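Long-range contact in carboxypeptidase D (Drosophila melanogaster, PDB 3MN8), which releases C-terminal arginine or lysine residues from peptides and proteins as a zinc-dependent metallocarboxypeptidase, processing growth factors, peptide hormones and neuropeptides: residues P350-L361 with R367-L378. Residues are numbered along the deposited sequence; the frame is centred on the assembly and turned at random.
Sequences PIADANVYVAGL and RTSKRGEYWRLL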
ATOM      1  N   PRO A 350     -21.276  17.226  -4.225  1.00 34.82           N
ATOM      2  CA  PRO A 350     -19.835  16.961  -4.272  1.00 32.45           C
ATOM      3  C   PRO A 350     -19.138  17.511  -5.501  1.00 34.94           C
ATOM      4  O   PRO A 350     -19.615  17.305  -6.616  1.00 36.52           O
ATOM      5  CB  PRO A 350     -19.753  15.425  -4.274  1.00 30.07           C
ATOM      6  CG  PRO A 350     -21.090  14.958  -4.696  1.00 33.38           C
ATOM      7  CD  PRO A 350     -22.064  15.983  -4.193  1.00 30.42           C
ATOM      8  N   ILE A 351     -18.017  18.196  -5.288  1.00 32.90           N
ATOM      9  CA  ILE A 351     -17.145  18.590  -6.385  1.00 32.31           C
ATOM     10  C   ILE A 351     -16.013  17.576  -6.560  1.00 35.80           C
ATOM     11  O   ILE A 351     -15.196  17.358  -5.655  1.00 30.55           O
ATOM     12  CB  ILE A 351     -16.531  19.981  -6.172  1.00 37.05           C
ATOM     13  CG1 ILE A 351     -17.602  20.990  -5.749  1.00 33.72           C
ATOM     14  CG2 ILE A 351     -15.844  20.437  -7.440  1.00 20.43           C
ATOM     15  CD1 ILE A 351     -17.037  22.351  -5.351  1.00 23.81           C
ATOM     16  N   ALA A 352     -15.964  16.961  -7.733  1.00 34.61           N
ATOM     17  CA  ALA A 352     -14.972  15.940  -8.012  1.00 28.10           C
ATOM     18  C   ALA A 352     -13.727  16.605  -8.555  1.00 33.62           C
ATOM     19  O   ALA A 352     -13.804  17.670  -9.159  1.00 37.21           O
ATOM     20  CB  ALA A 352     -15.518  14.949  -9.000  1.00 21.01           C
ATOM     21  N   ASP A 353     -12.577  15.987  -8.323  1.00 32.20           N
ATOM     22  CA  ASP A 353     -11.305  16.555  -8.777  1.00 31.92           C
ATOM     23  C   ASP A 353     -10.962  17.933  -8.206  1.00 27.98           C
ATOM     24  O   ASP A 353     -10.136  18.656  -8.756  1.00 23.55           O
ATOM     25  CB  ASP A 353     -11.260  16.601 -10.301  1.00 44.85           C
ATOM     26  CG  ASP A 353     -10.398  15.498 -10.880  1.00 71.16           C
ATOM     27  OD1 ASP A 353      -9.222  15.772 -11.187  1.00 81.26           O
ATOM     28  OD2 ASP A 353     -10.885  14.355 -11.017  1.00 79.74           O
ATOM     29  N   ALA A 354     -11.601  18.299  -7.102  1.00 34.61           N
ATOM     30  CA  ALA A 354     -11.198  19.493  -6.381  1.00 40.98           C
ATOM     31  C   ALA A 354      -9.818  19.267  -5.778  1.00 39.19           C
ATOM     32  O   ALA A 354      -9.377  18.123  -5.624  1.00 25.25           O
ATOM     33  CB  ALA A 354     -12.206  19.830  -5.296  1.00 31.45           C
ATOM     34  N   ASN A 355      -9.136  20.359  -5.446  1.00 34.31           N
ATOM     35  CA  ASN A 355      -7.851  20.270  -4.767  1.00 37.41           C
ATOM     36  C   ASN A 355      -7.925  20.759  -3.329  1.00 42.38           C
ATOM     37  O   ASN A 355      -8.520  21.800  -3.039  1.00 53.38           O
ATOM     38  CB  ASN A 355      -6.771  21.032  -5.533  1.00 45.29           C
ATOM     39  CG  ASN A 355      -6.232  20.246  -6.713  1.00 54.71           C
ATOM     40  OD1 ASN A 355      -6.288  20.704  -7.856  1.00 61.13           O
ATOM     41  ND2 ASN A 355      -5.708  19.052  -6.444  1.00 52.48           N
ATOM     42  N   VAL A 356      -7.323  19.995  -2.432  1.00 34.43           N
ATOM     43  CA  VAL A 356      -7.271  20.350  -1.021  1.00 37.30           C
ATOM     44  C   VAL A 356      -5.818  20.548  -0.584  1.00 39.76           C
ATOM     45  O   VAL A 356      -5.022  19.598  -0.584  1.00 41.07           O
ATOM     46  CB  VAL A 356      -7.963  19.278  -0.142  1.00 44.52           C
ATOM     47  CG1 VAL A 356      -7.710  19.546   1.338  1.00 40.90           C
ATOM     48  CG2 VAL A 356      -9.471  19.219  -0.449  1.00 25.49           C
ATOM     49  N   TYR A 357      -5.482  21.786  -0.218  1.00 34.44           N
ATOM     50  CA  TYR A 357      -4.113  22.151   0.101  1.00 30.60           C
ATOM     51  C   TYR A 357      -3.877  22.356   1.592  1.00 42.08           C
ATOM     52  O   TYR A 357      -4.735  22.901   2.292  1.00 26.28           O
ATOM     53  CB  TYR A 357      -3.718  23.440  -0.620  1.00 35.17           C
ATOM     54  CG  TYR A 357      -3.503  23.360  -2.122  1.00 40.98           C
ATOM     55  CD1 TYR A 357      -4.529  23.671  -3.008  1.00 45.33           C
ATOM     56  CD2 TYR A 357      -2.259  23.025  -2.653  1.00 34.32           C
ATOM     57  CE1 TYR A 357      -4.325  23.622  -4.387  1.00 46.02           C
ATOM     58  CE2 TYR A 357      -2.048  22.973  -4.018  1.00 32.92           C
ATOM     59  CZ  TYR A 357      -3.078  23.269  -4.881  1.00 38.62           C
ATOM     60  OH  TYR A 357      -2.857  23.213  -6.240  1.00 43.63           O
ATOM     61  N   VAL A 358      -2.693  21.935   2.052  1.00 53.78           N
ATOM     62  CA  VAL A 358      -2.224  22.179   3.414  1.00 45.19           C
ATOM     63  C   VAL A 358      -0.986  23.060   3.382  1.00 48.72           C
ATOM     64  O   VAL A 358       0.002  22.727   2.729  1.00 48.57           O
ATOM     65  CB  VAL A 358      -1.886  20.857   4.157  1.00 35.50           C
ATOM     66  CG1 VAL A 358      -1.307  21.133   5.555  1.00 34.30           C
ATOM     67  CG2 VAL A 358      -3.122  19.957   4.256  1.00 32.08           C
ATOM     68  N   ALA A 359      -1.045  24.186   4.083  1.00 47.60           N
ATOM     69  CA  ALA A 359       0.091  25.097   4.150  1.00 51.99           C
ATOM     70  C   ALA A 359       1.382  24.363   4.494  1.00 40.95           C
ATOM     71  O   ALA A 359       1.490  23.741   5.551  1.00 43.51           O
ATOM     72  CB  ALA A 359      -0.174  26.204   5.158  1.00 49.24           C
ATOM     73  N   GLY A 360       2.361  24.451   3.599  1.00 36.03           N
ATOM     74  CA  GLY A 360       3.645  23.805   3.802  1.00 28.76           C
ATOM     75  C   GLY A 360       3.681  22.435   3.157  1.00 36.46           C
ATOM     76  O   GLY A 360       4.703  21.756   3.156  1.00 52.87           O
ATOM     77  N   LEU A 361       2.543  22.019   2.623  1.00 34.06           N
ATOM     78  CA  LEU A 361       2.449  20.764   1.890  1.00 36.83           C
ATOM     79  C   LEU A 361       1.664  20.989   0.600  1.00 47.95           C
ATOM     80  O   LEU A 361       1.006  20.078   0.089  1.00 39.43           O
ATOM     81  CB  LEU A 361       1.766  19.696   2.741  1.00 24.55           C
ATOM     82  CG  LEU A 361       2.463  19.325   4.056  1.00 37.99           C
ATOM     83  CD1 LEU A 361       1.549  18.464   4.912  1.00 37.53           C
ATOM     84  CD2 LEU A 361       3.797  18.627   3.827  1.00 29.33           C
ATOM     85  N   ARG A 367      -6.597  15.222  -4.458  1.00 29.15           N
ATOM     86  CA  ARG A 367      -7.634  15.412  -5.463  1.00 31.61           C
ATOM     87  C   ARG A 367      -8.899  14.686  -5.010  1.00 31.08           C
ATOM     88  O   ARG A 367      -8.867  13.481  -4.763  1.00 51.63           O
ATOM     89  CB  ARG A 367      -7.127  14.886  -6.810  1.00 42.60           C
ATOM     90  CG  ARG A 367      -8.104  14.968  -7.941  1.00 54.56           C
ATOM     91  CD  ARG A 367      -8.705  13.601  -8.178  1.00 68.77           C
ATOM     92  NE  ARG A 367      -8.776  13.321  -9.598  1.00 83.46           N
ATOM     93  CZ  ARG A 367      -8.101  12.385 -10.261  1.00 91.58           C
ATOM     94  NH1 ARG A 367      -7.272  11.543  -9.651  1.00 98.13           N
ATOM     95  NH2 ARG A 367      -8.288  12.289 -11.569  1.00 90.23           N
ATOM     96  N   THR A 368     -10.007  15.406  -4.860  1.00 18.91           N
ATOM     97  CA  THR A 368     -11.216  14.758  -4.350  1.00 26.08           C
ATOM     98  C   THR A 368     -11.750  13.694  -5.296  1.00 31.20           C
ATOM     99  O   THR A 368     -11.544  13.753  -6.519  1.00 30.41           O
ATOM    100  CB  THR A 368     -12.356  15.741  -4.044  1.00 22.12           C
ATOM    101  OG1 THR A 368     -12.822  16.331  -5.261  1.00 21.63           O
ATOM    102  CG2 THR A 368     -11.895  16.825  -3.067  1.00 18.73           C
ATOM    103  N   SER A 369     -12.442  12.722  -4.707  1.00 25.89           N
ATOM    104  CA  SER A 369     -13.078  11.641  -5.443  1.00 16.48           C
ATOM    105  C   SER A 369     -14.334  12.145  -6.162  1.00 34.89           C
ATOM    106  O   SER A 369     -14.719  13.311  -6.035  1.00 45.06           O
ATOM    107  CB  SER A 369     -13.458  10.524  -4.473  1.00 13.61           C
ATOM    108  OG  SER A 369     -14.619  10.883  -3.738  1.00 19.15           O
ATOM    109  N   LYS A 370     -14.974  11.262  -6.922  1.00 31.13           N
ATOM    110  CA  LYS A 370     -16.217  11.610  -7.604  1.00 32.83           C
ATOM    111  C   LYS A 370     -17.270  12.106  -6.628  1.00 23.97           C
ATOM    112  O   LYS A 370     -18.143  12.878  -7.000  1.00 44.79           O
ATOM    113  CB  LYS A 370     -16.745  10.415  -8.412  1.00 27.11           C
ATOM    114  CG  LYS A 370     -15.873  10.079  -9.621  1.00 28.95           C
ATOM    115  CD  LYS A 370     -16.102   8.668 -10.160  1.00 28.29           C
ATOM    116  CE  LYS A 370     -15.113   8.373 -11.299  1.00 28.03           C
ATOM    117  NZ  LYS A 370     -15.468   7.163 -12.096  1.00 39.40           N
ATOM    118  N   ARG A 371     -17.170  11.671  -5.378  1.00 16.86           N
ATOM    119  CA  ARG A 371     -18.101  12.094  -4.344  1.00 27.59           C
ATOM    120  C   ARG A 371     -17.505  13.237  -3.522  1.00 24.39           C
ATOM    121  O   ARG A 371     -18.003  13.588  -2.466  1.00 35.76           O
ATOM    122  CB  ARG A 371     -18.527  10.897  -3.465  1.00 32.53           C
ATOM    123  CG  ARG A 371     -18.831   9.624  -4.290  1.00 30.07           C
ATOM    124  CD  ARG A 371     -19.855   8.669  -3.685  1.00 35.75           C
ATOM    125  NE  ARG A 371     -19.399   8.015  -2.474  1.00 44.20           N
ATOM    126  CZ  ARG A 371     -19.098   6.730  -2.323  1.00 59.30           C
ATOM    127  NH1 ARG A 371     -18.691   6.338  -1.136  1.00 59.79           N
ATOM    128  NH2 ARG A 371     -19.184   5.845  -3.312  1.00 73.38           N
ATOM    129  N   GLY A 372     -16.434  13.825  -4.027  1.00 27.75           N
ATOM    130  CA  GLY A 372     -15.847  14.994  -3.401  1.00 37.24           C
ATOM    131  C   GLY A 372     -15.158  14.693  -2.090  1.00 25.58           C
ATOM    132  O   GLY A 372     -14.957  15.571  -1.260  1.00 21.85           O
ATOM    133  N   GLU A 373     -14.785  13.440  -1.906  1.00 22.17           N
ATOM    134  CA  GLU A 373     -14.100  13.038  -0.694  1.00 35.34           C
ATOM    135  C   GLU A 373     -12.599  13.230  -0.810  1.00 39.17           C
ATOM    136  O   GLU A 373     -12.028  13.130  -1.898  1.00 40.14           O
ATOM    137  CB  GLU A 373     -14.371  11.567  -0.377  1.00 33.04           C
ATOM    138  CG  GLU A 373     -15.605  10.983  -1.005  1.00 40.59           C
ATOM    139  CD  GLU A 373     -15.661   9.473  -0.826  1.00 39.58           C
ATOM    140  OE1 GLU A 373     -15.803   9.032   0.337  1.00 24.43           O
ATOM    141  OE2 GLU A 373     -15.553   8.735  -1.842  1.00 35.27           O
ATOM    142  N   TYR A 374     -11.963  13.487   0.329  1.00 30.15           N
ATOM    143  CA  TYR A 374     -10.510  13.517   0.406  1.00 32.91           C
ATOM    144  C   TYR A 374     -10.095  13.043   1.794  1.00 42.14           C
ATOM    145  O   TYR A 374     -10.824  13.217   2.777  1.00 31.36           O
ATOM    146  CB  TYR A 374      -9.972  14.924   0.167  1.00 27.00           C
ATOM    147  CG  TYR A 374     -10.128  15.812   1.377  1.00 33.31           C
ATOM    148  CD1 TYR A 374     -11.269  16.601   1.549  1.00 21.73           C
ATOM    149  CD2 TYR A 374      -9.146  15.841   2.368  1.00 32.27           C
ATOM    150  CE1 TYR A 374     -11.421  17.398   2.685  1.00 33.36           C
ATOM    151  CE2 TYR A 374      -9.290  16.632   3.497  1.00 32.64           C
ATOM    152  CZ  TYR A 374     -10.427  17.407   3.648  1.00 31.31           C
ATOM    153  OH  TYR A 374     -10.557  18.189   4.764  1.00 33.58           O
ATOM    154  N   TRP A 375      -8.926  12.421   1.859  1.00 33.20           N
ATOM    155  CA  TRP A 375      -8.320  12.050   3.115  1.00 17.18           C
ATOM    156  C   TRP A 375      -6.917  12.604   3.056  1.00 32.88           C
ATOM    157  O   TRP A 375      -6.178  12.306   2.114  1.00 37.48           O
ATOM    158  CB  TRP A 375      -8.226  10.531   3.254  1.00 21.54           C
ATOM    159  CG  TRP A 375      -9.511   9.814   3.068  1.00 23.82           C
ATOM    160  CD1 TRP A 375     -10.296   9.254   4.045  1.00 22.84           C
ATOM    161  CD2 TRP A 375     -10.164   9.546   1.823  1.00 27.76           C
ATOM    162  NE1 TRP A 375     -11.408   8.671   3.479  1.00 19.69           N
ATOM    163  CE2 TRP A 375     -11.351   8.840   2.118  1.00 29.42           C
ATOM    164  CE3 TRP A 375      -9.867   9.844   0.484  1.00 17.01           C
ATOM    165  CZ2 TRP A 375     -12.235   8.437   1.129  1.00 22.42           C
ATOM    166  CZ3 TRP A 375     -10.750   9.450  -0.492  1.00 16.69           C
ATOM    167  CH2 TRP A 375     -11.917   8.752  -0.169  1.00 18.42           C
ATOM    168  N   ARG A 376      -6.536  13.407   4.042  1.00 27.93           N
ATOM    169  CA  ARG A 376      -5.187  13.946   4.061  1.00 21.18           C
ATOM    170  C   ARG A 376      -4.463  13.454   5.296  1.00 33.96           C
ATOM    171  O   ARG A 376      -4.719  13.892   6.428  1.00 23.31           O
ATOM    172  CB  ARG A 376      -5.197  15.472   3.992  1.00 25.89           C
ATOM    173  CG  ARG A 376      -3.819  16.121   4.073  1.00 35.50           C
ATOM    174  CD  ARG A 376      -2.947  15.774   2.884  1.00 33.46           C
ATOM    175  NE  ARG A 376      -1.614  16.368   2.995  1.00 41.17           N
ATOM    176  CZ  ARG A 376      -0.607  16.144   2.154  1.00 46.42           C
ATOM    177  NH1 ARG A 376      -0.754  15.327   1.123  1.00 68.32           N
ATOM    178  NH2 ARG A 376       0.557  16.741   2.341  1.00 53.41           N
ATOM    179  N   LEU A 377      -3.564  12.509   5.069  1.00 30.83           N
ATOM    180  CA  LEU A 377      -2.815  11.927   6.162  1.00 29.47           C
ATOM    181  C   LEU A 377      -1.937  13.000   6.757  1.00 25.08           C
ATOM    182  O   LEU A 377      -1.250  13.716   6.035  1.00 39.22           O
ATOM    183  CB  LEU A 377      -1.958  10.773   5.653  1.00 22.50           C
ATOM    184  CG  LEU A 377      -2.713   9.648   4.956  1.00 29.04           C
ATOM    185  CD1 LEU A 377      -1.776   8.477   4.734  1.00 28.52           C
ATOM    186  CD2 LEU A 377      -3.936   9.231   5.760  1.00 26.58           C
ATOM    187  N   LEU A 378      -1.937  13.107   8.074  1.00 36.31           N
ATOM    188  CA  LEU A 378      -1.130  14.129   8.717  1.00 32.64           C
ATOM    189  C   LEU A 378      -0.453  13.640   9.994  1.00 18.09           C
ATOM    190  O   LEU A 378      -0.982  12.839  10.746  1.00 31.29           O
ATOM    191  CB  LEU A 378      -1.967  15.393   8.987  1.00 27.21           C
ATOM    192  CG  LEU A 378      -2.404  16.269   7.796  1.00 22.92           C
ATOM    193  CD1 LEU A 378      -3.412  17.314   8.217  1.00 25.44           C
ATOM    194  CD2 LEU A 378      -1.218  16.949   7.134  1.00 23.68           C
TER
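Thr368 is held by hydrogen bonds to Ile351, Asp353 and Ala354 at one end of the transthyretin-like beta-sandwich that follows the catalytic domain, where the chain passes from the sheet of strand 355-358 to that of strand 373-376. Its OG1 donates to Ile351 O at 2.6 Å, in the carbonyl plane and on a lone pair, and accepts from Ala354 N at 3.0 Å. The side-chain rotation (chi1 67°) turns OG1 to these two partners and puts CG2 beside Ala354 CB. The backbone adds Thr368 N to Ala354 O, 2.9 Å and fairly straight (160°), and Asp353 N to Thr368 O. A valine in place of Thr368 would probably leave Ile351 O and Ala354 N without their shared hydroxyl partner inside this buried corner. Further into the sandwich, Val356 lays CG2 over one face of the Tyr374 ring, a CH-pi contact 4.0 Å from the centroid; Tyr374 OH reaches Leu412 O. Beyond it, Val358 CG2 rests on Arg376 CG, and Leu361 CD1 meets Leu378 CD2 at 3.9 Å. Arg376 NH2 lies against Leu361 CB and CD1, with Leu361 CG at the guanidinium edge, while the same NH2 forms a salt bridge with Asp244 of the catalytic domain. The solvent side is looser: Pro350 and Ala352 pass over the type I beta turn Ser369-Gly372, and Asp353 forms a salt bridge with the poorly ordered Arg367. The carboxylate and guanidinium planes stand nearly perpendicular, 86° apart, and Arg367 NE meets Asp353 OD2 at 2.7 Å from above the carboxylate plane, NH2 adding only a weak bond to the same oxygen.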